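PDB 1O64: ATP phosphoribosyltransferase from Thermotoga maritima, which probably catalyses the condensation of ATP with 5-phosphoribose 1-diphosphate to phosphoribosyl-ATP, the first step of histidine biosynthesis. Local coordinates for residues E103-T108 / L142-V147. Numbering follows the deposited sequence.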
loop_
_atom_site.group_PDB
_atom_site.type_symbol
_atom_site.label_atom_id
_atom_site.label_comp_id
_atom_site.label_asym_id
_atom_site.label_seq_id
_atom_site.Cartn_x
_atom_site.Cartn_y
_atom_site.Cartn_z
ATOM N N GLU A 103 5.571 -2.480 27.586
ATOM C CA GLU A 103 5.763 -2.570 26.143
ATOM C C GLU A 103 4.611 -1.860 25.426
ATOM O O GLU A 103 3.451 -2.006 25.813
ATOM C CB GLU A 103 5.841 -4.040 25.753
ATOM C CG GLU A 103 5.964 -4.348 24.281
ATOM C CD GLU A 103 5.927 -5.838 23.990
ATOM O OE1 GLU A 103 7.021 -6.416 23.804
ATOM O OE2 GLU A 103 4.825 -6.423 23.920
ATOM N N LYS A 104 4.929 -1.010 24.461
ATOM C CA LYS A 104 3.871 -0.271 23.751
ATOM C C LYS A 104 3.533 -0.938 22.431
ATOM O O LYS A 104 4.434 -1.221 21.643
ATOM C CB LYS A 104 4.332 1.167 23.516
ATOM C CG LYS A 104 4.643 1.952 24.773
ATOM C CD LYS A 104 6.108 1.825 25.181
ATOM C CE LYS A 104 6.442 2.894 26.217
ATOM N NZ LYS A 104 5.982 2.496 27.578
ATOM N N ARG A 105 2.273 -1.249 22.189
ATOM C CA ARG A 105 1.873 -1.856 20.907
ATOM C C ARG A 105 1.506 -0.715 19.951
ATOM O O ARG A 105 0.604 0.062 20.231
ATOM C CB ARG A 105 0.711 -2.816 21.092
ATOM C CG ARG A 105 1.123 -4.215 21.566
ATOM C CD ARG A 105 -0.127 -5.069 21.798
ATOM N NE ARG A 105 -1.095 -4.309 22.582
ATOM C CZ ARG A 105 -2.406 -4.400 22.460
ATOM N NH1 ARG A 105 -3.189 -3.633 23.216
ATOM N NH2 ARG A 105 -2.949 -5.251 21.606
ATOM N N ILE A 106 2.251 -0.567 18.863
ATOM C CA ILE A 106 2.004 0.556 17.946
ATOM C C ILE A 106 1.775 0.051 16.522
ATOM O O ILE A 106 2.697 -0.534 15.928
ATOM C CB ILE A 106 3.198 1.539 17.932
ATOM C CG1 ILE A 106 3.642 1.936 19.331
ATOM C CG2 ILE A 106 2.830 2.799 17.131
ATOM C CD1 ILE A 106 4.776 2.939 19.397
ATOM N N ALA A 107 0.592 0.310 15.987
ATOM C CA ALA A 107 0.262 -0.054 14.608
ATOM C C ALA A 107 0.663 1.114 13.695
ATOM O O ALA A 107 0.539 2.274 14.086
ATOM C CB ALA A 107 -1.232 -0.318 14.433
ATOM N N THR A 108 1.148 0.793 12.485
ATOM C CA THR A 108 1.587 1.929 11.643
ATOM C C THR A 108 1.843 1.465 10.234
ATOM O O THR A 108 1.981 0.264 9.975
ATOM C CB THR A 108 2.883 2.506 12.281
ATOM O OG1 THR A 108 3.389 3.609 11.546
ATOM C CG2 THR A 108 3.974 1.427 12.335
ATOM N N LEU A 142 -6.072 -4.029 18.540
ATOM C CA LEU A 142 -4.868 -4.511 17.864
ATOM C C LEU A 142 -3.618 -3.844 18.453
ATOM O O LEU A 142 -2.522 -4.411 18.515
ATOM C CB LEU A 142 -4.950 -4.159 16.373
ATOM C CG LEU A 142 -4.360 -5.055 15.316
ATOM C CD1 LEU A 142 -3.935 -4.273 14.062
ATOM C CD2 LEU A 142 -3.259 -5.955 15.802
ATOM N N SER A 143 -3.740 -2.566 18.782
ATOM C CA SER A 143 -2.603 -1.842 19.348
ATOM C C SER A 143 -3.090 -0.853 20.402
ATOM O O SER A 143 -4.285 -0.549 20.429
ATOM C CB SER A 143 -1.867 -1.023 18.252
ATOM O OG SER A 143 -2.660 0.118 17.906
ATOM N N ASP A 144 -2.135 -0.321 21.145
ATOM C CA ASP A 144 -2.391 0.718 22.131
ATOM C C ASP A 144 -2.305 2.116 21.502
ATOM O O ASP A 144 -2.948 3.069 21.919
ATOM C CB ASP A 144 -1.288 0.688 23.213
ATOM C CG ASP A 144 -1.120 -0.698 23.810
ATOM O OD1 ASP A 144 -2.162 -1.243 24.222
ATOM O OD2 ASP A 144 0.028 -1.215 23.824
ATOM N N LEU A 145 -1.307 2.301 20.633
ATOM C CA LEU A 145 -1.058 3.602 20.020
ATOM C C LEU A 145 -0.860 3.406 18.509
ATOM O O LEU A 145 -0.913 2.299 18.006
ATOM C CB LEU A 145 0.241 4.249 20.539
ATOM C CG LEU A 145 0.442 4.311 22.058
ATOM C CD1 LEU A 145 1.876 4.677 22.399
ATOM C CD2 LEU A 145 -0.534 5.284 22.713
ATOM N N ILE A 146 -0.723 4.503 17.782
ATOM C CA ILE A 146 -0.453 4.435 16.367
ATOM C C ILE A 146 0.562 5.541 16.020
ATOM O O ILE A 146 0.712 6.446 16.821
ATOM C CB ILE A 146 -1.653 4.651 15.430
ATOM C CG1 ILE A 146 -2.249 6.061 15.594
ATOM C CG2 ILE A 146 -2.719 3.572 15.644
ATOM C CD1 ILE A 146 -3.406 6.331 14.622
ATOM N N VAL A 147 1.280 5.309 14.929
ATOM C CA VAL A 147 2.134 6.367 14.377
ATOM C C VAL A 147 1.594 6.570 12.946
ATOM O O VAL A 147 1.607 5.631 12.143
ATOM C CB VAL A 147 3.611 6.115 14.428
ATOM C CG1 VAL A 147 4.385 7.096 13.530
ATOM C CG2 VAL A 147 4.134 6.247 15.876
#
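Asp144 grips Arg105 twice, once through each carboxylate oxygen. Its OD2 accepts the backbone N of Arg105 at 2.8 Å, on its anti side and somewhat out of the carboxylate plane, while OD1 forms a salt bridge with NH1 of Arg105, also 2.8 Å, approached from above that plane. The two flat groups stand 69° apart, so this is no coplanar paired bridge; the bend at chi3 of Arg105 (-48°) folds the guanidinium back over Ser143, whose CA lies 4.0 Å above the plane centre. NH2 is hydrogen-bonded to Gly141 O. With an alanine in place of Arg105, OD1 of Asp144 would probably lose its cationic mate and Gly141 O its guanidinium donor, though the backbone bond to OD2 could persist. Arg105 O receives both Asp144 N and Leu145 N, the latter nearly straight (170°). Leu145 O takes Ala107 N and Ser143 OG from opposite faces of its carbonyl plane. Ile106 CG2 packs 3.9 Å from Val147 CG2. Strand 104-108 lies between parallel strands 145-150 and 125-129, consistent with the family's periplasmic-binding-protein-like fold. Two carbonyls thus find two donors each within the sheet, while the partly exposed Arg105–Asp144 pair probably fixes the carboxylate where parallel pairing begins.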